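Local structure of RagB/SusD domain protein (Flavobacterium johnsoniae, 5J90) at residues A[269-272]-A[273-277]; A[291-295]-A[296-300]; A[409-413]-A[414-418]. The protein binds chitin as a SusD homolog encoded in a polysaccharide utilization locus, and probably helps to capture chitin or its fragments at the outer membrane for uptake. All blocks are in the same frame, centred on the assembly; numbering follows the deposited sequence.

In the fold
All three contacts are local, made between residues a few positions apart, and they follow one another along the chain. Contact 1 lies within helix 269-277. Contact 2 is a turn in the loop between helix 283-286 and strand 326-328, its centre about 13 Å from that of contact 1, and the two touch: Glu272 takes the backbone N-H of Gly299 and pairs with Lys298. Contact 3, the start of helix 413-428, has its centre about 21 Å from that of contact 1 and about 34 Å from that of contact 2. Farther along, that same helix packs on contact 1 through Trp425 and Ile426, so one short helix touches both the loop and helix 413-428 in this SusD-like protein, whose regular structure is nearly all helix.

Contact 1 of 3, residues A[269-272]-A[273-277]; sequences ADME and SIMKG
The carboxylate of Glu272 is the flat group of this contact, and Lys276 reaches it from above its plane: NZ stands 65° out of the plane, 3.2 Å from OE2. This is an i to i+4 salt bridge along one turn of helix 269-277. Both side chains run out extended and side by side, pointing the same way, so their aliphatic parts also meet, with Lys276 CD 3.5 Å from Glu272 CG. With CG anti to the backbone N (chi1 -176°) and an extended chain beyond, Glu272 runs alongside the lysine. The carboxylate has other partners too: OE2 forms a second salt bridge with Lys298, and OE1 accepts from Gly299 N, so two oxygens serve three donors. Such a setting, with two lysines close by, would be expected to favour the charged carboxylate.

A second i to i+4 pair, Met271 and Met275, again lies side by side and pointing the same way. Trp425 and Ile426 of helix 413-428 cover this part of the helix. Backbone bonds hold the spacing of both pairs, among them Lys276 N to Glu272 O at 2.9 Å and Met275 N to Met271 O at 2.9 Å. The thioether sulfurs touch directly, Met271 SD lying 3.4 Å from Met275 SD.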
# COMPACT_ATOMS: atom_id res chain seq x y z
N ALA A 269 -7.38 15.83 24.33
CA ALA A 269 -8.79 15.46 24.40
C ALA A 269 -9.02 13.95 24.31
O ALA A 269 -9.90 13.42 24.97
CB ALA A 269 -9.58 16.17 23.31
N ASP A 270 -8.22 13.25 23.51
CA ASP A 270 -8.37 11.79 23.45
C ASP A 270 -8.04 11.13 24.79
O ASP A 270 -8.73 10.20 25.22
CB ASP A 270 -7.48 11.18 22.35
CG ASP A 270 -7.96 11.50 20.95
OD1 ASP A 270 -9.12 11.18 20.62
OD2 ASP A 270 -7.17 12.09 20.19
N MET A 271 -6.97 11.59 25.43
CA MET A 271 -6.61 11.07 26.74
C MET A 271 -7.71 11.36 27.77
O MET A 271 -8.03 10.50 28.58
CB MET A 271 -5.25 11.60 27.20
CG MET A 271 -4.08 10.76 26.71
SD MET A 271 -3.99 9.27 27.70
CE MET A 271 -2.76 8.33 26.79
N GLU A 272 -8.29 12.55 27.71
CA GLU A 272 -9.39 12.85 28.64
C GLU A 272 -10.56 11.90 28.39
O GLU A 272 -11.06 11.28 29.31
CB GLU A 272 -9.85 14.31 28.52
CG GLU A 272 -10.93 14.62 29.56
CD GLU A 272 -11.59 15.98 29.41
OE1 GLU A 272 -10.93 16.95 28.98
OE2 GLU A 272 -12.78 16.08 29.76
N SER A 273 -10.97 11.78 27.14
CA SER A 273 -12.11 10.93 26.80
C SER A 273 -11.91 9.48 27.25
O SER A 273 -12.78 8.88 27.90
CB SER A 273 -12.37 10.97 25.29
OG SER A 273 -13.40 10.07 24.93
N ILE A 274 -10.76 8.92 26.90
CA ILE A 274 -10.51 7.51 27.18
C ILE A 274 -10.22 7.24 28.66
O ILE A 274 -10.82 6.35 29.26
CB ILE A 274 -9.39 6.98 26.26
CG1 ILE A 274 -9.89 6.98 24.82
CG2 ILE A 274 -8.96 5.58 26.69
CD1 ILE A 274 -8.84 6.60 23.77
N MET A 275 -9.32 8.01 29.25
CA MET A 275 -8.94 7.74 30.64
C MET A 275 -10.03 8.14 31.65
O MET A 275 -10.25 7.42 32.63
CB MET A 275 -7.56 8.32 30.98
CG MET A 275 -6.45 7.67 30.13
SD MET A 275 -4.76 7.97 30.72
CE MET A 275 -4.74 6.92 32.17
N LYS A 276 -10.73 9.25 31.41
CA LYS A 276 -11.88 9.60 32.25
C LYS A 276 -13.00 8.59 32.09
O LYS A 276 -13.65 8.21 33.07
CB LYS A 276 -12.41 10.99 31.92
CG LYS A 276 -11.70 12.13 32.60
CD LYS A 276 -12.56 13.39 32.44
CE LYS A 276 -12.12 14.51 33.35
NZ LYS A 276 -12.80 15.78 32.95
N GLY A 277 -13.26 8.15 30.86
CA GLY A 277 -14.32 7.19 30.61
C GLY A 277 -14.13 5.93 31.43
O GLY A 277 -15.08 5.40 32.01

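Contact 2 of 3, residues A[291-295]-A[296-300]; sequences KQFPN and EYKGV
Phe293 and Lys298 meet across a type II beta turn that runs from Phe293 to Glu296, and the lysine can be followed atom by atom. Its CB lies 4.1 Å from CD2 of the Phe293 ring. The next carbon makes the closest approach, Lys298 CG standing 3.7 Å from Phe293 CD2 and 4.1 Å from CG of the same ring. Beyond CG the chain bends twice, at chi2 (-59°) and again at chi3, which carries CD, CE and the ammonium group away from the ring. At the tip, NZ hydrogen-bonds to the backbone oxygen of Val388, besides the glutamate of helix 269-277. A single side chain is thus divided between an apolar stem that packs on phenylalanine and a charged end held by other parts of the chain.

The aromatic side chain has further neighbours: CG of Gln292 rests over one face of the Phe293 ring, 3.8 Å above its plane and offset toward the rim, and Phe315 makes an edge-to-face contact with it. The turn itself is closed by Glu296 N, which donates to Phe293 O at 3.0 Å. Asn295 occupies the third position with a positive phi of 68°, as a type II turn requires. On the exposed outer side a water donates to both Pro294 O, at 2.7 Å, and Glu296 OE2, at 3.0 Å, tying the glutamate's end back to the turn.

Past the turn, Tyr297 packs on Ile283 and Ala284 of helix 283-286 and on Met267 of strand 266-267, while the backbone of Val300 hydrogen-bonds to Met267 and to Ala269 at the start of helix 269-277.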
# COMPACT_ATOMS: atom_id res chain seq x y z
N LYS A 291 -5.18 23.98 36.18
CA LYS A 291 -5.16 25.24 36.92
C LYS A 291 -6.47 25.99 36.73
O LYS A 291 -7.01 26.58 37.67
CB LYS A 291 -3.98 26.11 36.48
CG LYS A 291 -3.90 27.49 37.14
CD LYS A 291 -2.73 28.28 36.56
CE LYS A 291 -2.54 29.62 37.26
NZ LYS A 291 -2.14 29.45 38.68
N GLN A 292 -6.99 25.96 35.50
CA GLN A 292 -8.22 26.67 35.15
C GLN A 292 -9.45 26.01 35.75
O GLN A 292 -10.41 26.68 36.14
CB GLN A 292 -8.37 26.73 33.63
CG GLN A 292 -9.58 27.53 33.15
CD GLN A 292 -9.64 27.63 31.63
OE1 GLN A 292 -8.65 27.37 30.94
NE2 GLN A 292 -10.80 28.00 31.11
N PHE A 293 -9.42 24.68 35.81
CA PHE A 293 -10.52 23.89 36.33
C PHE A 293 -10.00 23.07 37.51
O PHE A 293 -9.69 21.89 37.36
CB PHE A 293 -11.06 22.97 35.24
CG PHE A 293 -11.48 23.69 33.99
CD1 PHE A 293 -12.69 24.37 33.93
CD2 PHE A 293 -10.67 23.71 32.86
CE1 PHE A 293 -13.08 25.04 32.79
CE2 PHE A 293 -11.05 24.37 31.71
CZ PHE A 293 -12.25 25.04 31.68
N PRO A 294 -9.90 23.70 38.69
CA PRO A 294 -9.25 23.07 39.85
C PRO A 294 -9.73 21.65 40.15
O PRO A 294 -10.93 21.37 40.15
CB PRO A 294 -9.62 24.01 41.00
CG PRO A 294 -9.76 25.34 40.35
CD PRO A 294 -10.36 25.07 38.99
N ASN A 295 -8.76 20.77 40.37
CA ASN A 295 -9.01 19.37 40.73
C ASN A 295 -9.63 18.52 39.62
O ASN A 295 -10.08 17.41 39.87
CB ASN A 295 -9.85 19.28 42.01
CG ASN A 295 -9.25 20.07 43.15
OD1 ASN A 295 -9.89 20.96 43.72
ND2 ASN A 295 -8.01 19.76 43.50
N GLU A 296 -9.65 19.05 38.40
CA GLU A 296 -10.16 18.31 37.25
C GLU A 296 -9.06 18.01 36.25
O GLU A 296 -8.10 18.77 36.11
CB GLU A 296 -11.28 19.09 36.55
CG GLU A 296 -12.54 19.29 37.38
CD GLU A 296 -13.66 19.96 36.59
OE1 GLU A 296 -13.88 19.57 35.42
OE2 GLU A 296 -14.30 20.88 37.13
N TYR A 297 -9.20 16.88 35.57
CA TYR A 297 -8.33 16.54 34.44
C TYR A 297 -8.99 16.99 33.15
O TYR A 297 -10.04 16.46 32.76
CB TYR A 297 -8.06 15.03 34.41
CG TYR A 297 -7.33 14.57 35.64
CD1 TYR A 297 -5.96 14.76 35.76
CD2 TYR A 297 -8.01 13.99 36.70
CE1 TYR A 297 -5.27 14.37 36.90
CE2 TYR A 297 -7.33 13.59 37.85
CZ TYR A 297 -5.97 13.78 37.94
OH TYR A 297 -5.28 13.40 39.07
N LYS A 298 -8.40 17.99 32.50
CA LYS A 298 -8.98 18.55 31.28
C LYS A 298 -7.97 18.57 30.14
O LYS A 298 -6.85 19.07 30.30
CB LYS A 298 -9.50 19.97 31.52
CG LYS A 298 -10.77 20.03 32.37
CD LYS A 298 -11.92 19.25 31.74
CE LYS A 298 -12.28 19.77 30.36
NZ LYS A 298 -13.33 18.93 29.72
N GLY A 299 -8.37 18.01 29.01
CA GLY A 299 -7.49 17.91 27.86
C GLY A 299 -7.85 18.89 26.77
O GLY A 299 -8.96 19.45 26.75
N VAL A 300 -6.90 19.10 25.86
CA VAL A 300 -7.03 20.04 24.76
C VAL A 300 -7.21 19.28 23.44
O VAL A 300 -6.52 18.28 23.19
CB VAL A 300 -5.79 20.94 24.69
CG1 VAL A 300 -5.90 21.93 23.54
CG2 VAL A 300 -5.59 21.66 26.02
O HOH W 1 -13.10 22.65 39.30

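Contact 3 of 3, residues A[409-413]-A[414-418]; sequences AAATN and EVKLQ
Lys416 reaches back from the first turn of helix 413-428 to the loop before it, and its NZ donates to Ala409 O at 3.0 Å. The ammonium nitrogen comes in above the carbonyl plane, 42° out of it. Its chain is extended from CG to the tip, and this length lets it span the loop: CG packs closely on Thr412 O, 3.4 Å away, while CE reaches the carbonyl oxygens of Ala411 and Ala409. The apolar part is small: Ala411 CB lies 3.9 Å from Val415 CG1.

Thr412 is the N-cap of the helix. Its OG1 accepts from Val415 N at 3.1 Å with an N-H...O angle of 160°, and a chi1 of 63° folds the hydroxyl in over the backbone, facing the helix's first amides. This capping bond gives an amide of the first turn a side-chain acceptor. The same oxygen also packs against Val415 CG2. Regular helical bonding takes over at once, with Lys416 N donating to Thr412 O and Leu417 N to Asn413 O.

The looser side belongs to exposed Asn413 and to water. One water molecule accepts from Lys416 NZ at 2.9 Å and lies within donating distance of both Asn413 OD1 and Ala411 O, so it can link the lysine to the asparagine oxygen, though it cannot donate to every acceptor within reach. Glu414 turns away from the cap through its bend at chi2, and its OE1 accepts from Tyr444 OH and Asn507 ND2.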
# COMPACT_ATOMS: atom_id res chain seq x y z
N ALA A 409 -15.03 -13.16 25.19
CA ALA A 409 -14.57 -14.23 24.30
C ALA A 409 -15.36 -14.29 23.00
O ALA A 409 -14.87 -14.80 22.00
CB ALA A 409 -14.61 -15.58 25.02
N ALA A 410 -16.59 -13.78 23.03
CA ALA A 410 -17.50 -13.87 21.89
C ALA A 410 -17.40 -12.66 20.97
O ALA A 410 -18.07 -12.61 19.94
CB ALA A 410 -18.94 -14.04 22.39
N ALA A 411 -16.58 -11.69 21.36
CA ALA A 411 -16.41 -10.49 20.54
C ALA A 411 -15.71 -10.81 19.22
O ALA A 411 -15.01 -11.81 19.09
CB ALA A 411 -15.62 -9.43 21.31
N THR A 412 -15.89 -9.94 18.23
CA THR A 412 -15.19 -10.10 16.96
C THR A 412 -13.69 -9.88 17.15
O THR A 412 -13.25 -9.28 18.13
CB THR A 412 -15.67 -9.08 15.91
OG1 THR A 412 -15.37 -7.76 16.35
CG2 THR A 412 -17.17 -9.21 15.66
N ASN A 413 -12.91 -10.37 16.19
CA ASN A 413 -11.47 -10.13 16.22
C ASN A 413 -11.13 -8.64 16.21
O ASN A 413 -10.18 -8.23 16.87
CB ASN A 413 -10.78 -10.85 15.06
CG ASN A 413 -10.70 -12.35 15.27
OD1 ASN A 413 -10.75 -12.83 16.40
ND2 ASN A 413 -10.59 -13.10 14.17
N GLU A 414 -11.90 -7.85 15.47
CA GLU A 414 -11.68 -6.40 15.46
C GLU A 414 -11.91 -5.77 16.83
O GLU A 414 -11.13 -4.91 17.25
CB GLU A 414 -12.54 -5.70 14.41
CG GLU A 414 -12.06 -5.94 12.97
CD GLU A 414 -10.75 -5.24 12.61
OE1 GLU A 414 -10.19 -4.46 13.42
OE2 GLU A 414 -10.26 -5.49 11.49
N VAL A 415 -12.96 -6.18 17.54
CA VAL A 415 -13.22 -5.62 18.86
C VAL A 415 -12.15 -6.09 19.86
O VAL A 415 -11.68 -5.29 20.67
CB VAL A 415 -14.65 -5.93 19.36
CG1 VAL A 415 -14.77 -5.70 20.87
CG2 VAL A 415 -15.66 -5.07 18.61
N LYS A 416 -11.75 -7.35 19.77
CA LYS A 416 -10.66 -7.86 20.60
C LYS A 416 -9.38 -7.05 20.37
O LYS A 416 -8.72 -6.66 21.33
CB LYS A 416 -10.42 -9.35 20.33
CG LYS A 416 -11.55 -10.25 20.86
CD LYS A 416 -11.39 -11.70 20.41
CE LYS A 416 -12.42 -12.59 21.10
NZ LYS A 416 -12.30 -14.01 20.68
N LEU A 417 -9.05 -6.80 19.10
CA LEU A 417 -7.87 -6.02 18.78
C LEU A 417 -8.02 -4.59 19.29
O LEU A 417 -7.07 -4.03 19.83
CB LEU A 417 -7.59 -6.03 17.28
CG LEU A 417 -6.30 -5.30 16.86
CD1 LEU A 417 -5.08 -5.93 17.49
CD2 LEU A 417 -6.17 -5.29 15.33
N GLN A 418 -9.20 -3.99 19.14
CA GLN A 418 -9.44 -2.65 19.66
C GLN A 418 -9.18 -2.57 21.16
O GLN A 418 -8.60 -1.60 21.65
CB GLN A 418 -10.85 -2.16 19.31
CG GLN A 418 -11.13 -0.73 19.72
CD GLN A 418 -12.52 -0.26 19.32
OE1 GLN A 418 -13.35 -1.06 18.85
NE2 GLN A 418 -12.80 1.02 19.52
O HOH W 2 -12.90 -13.72 17.88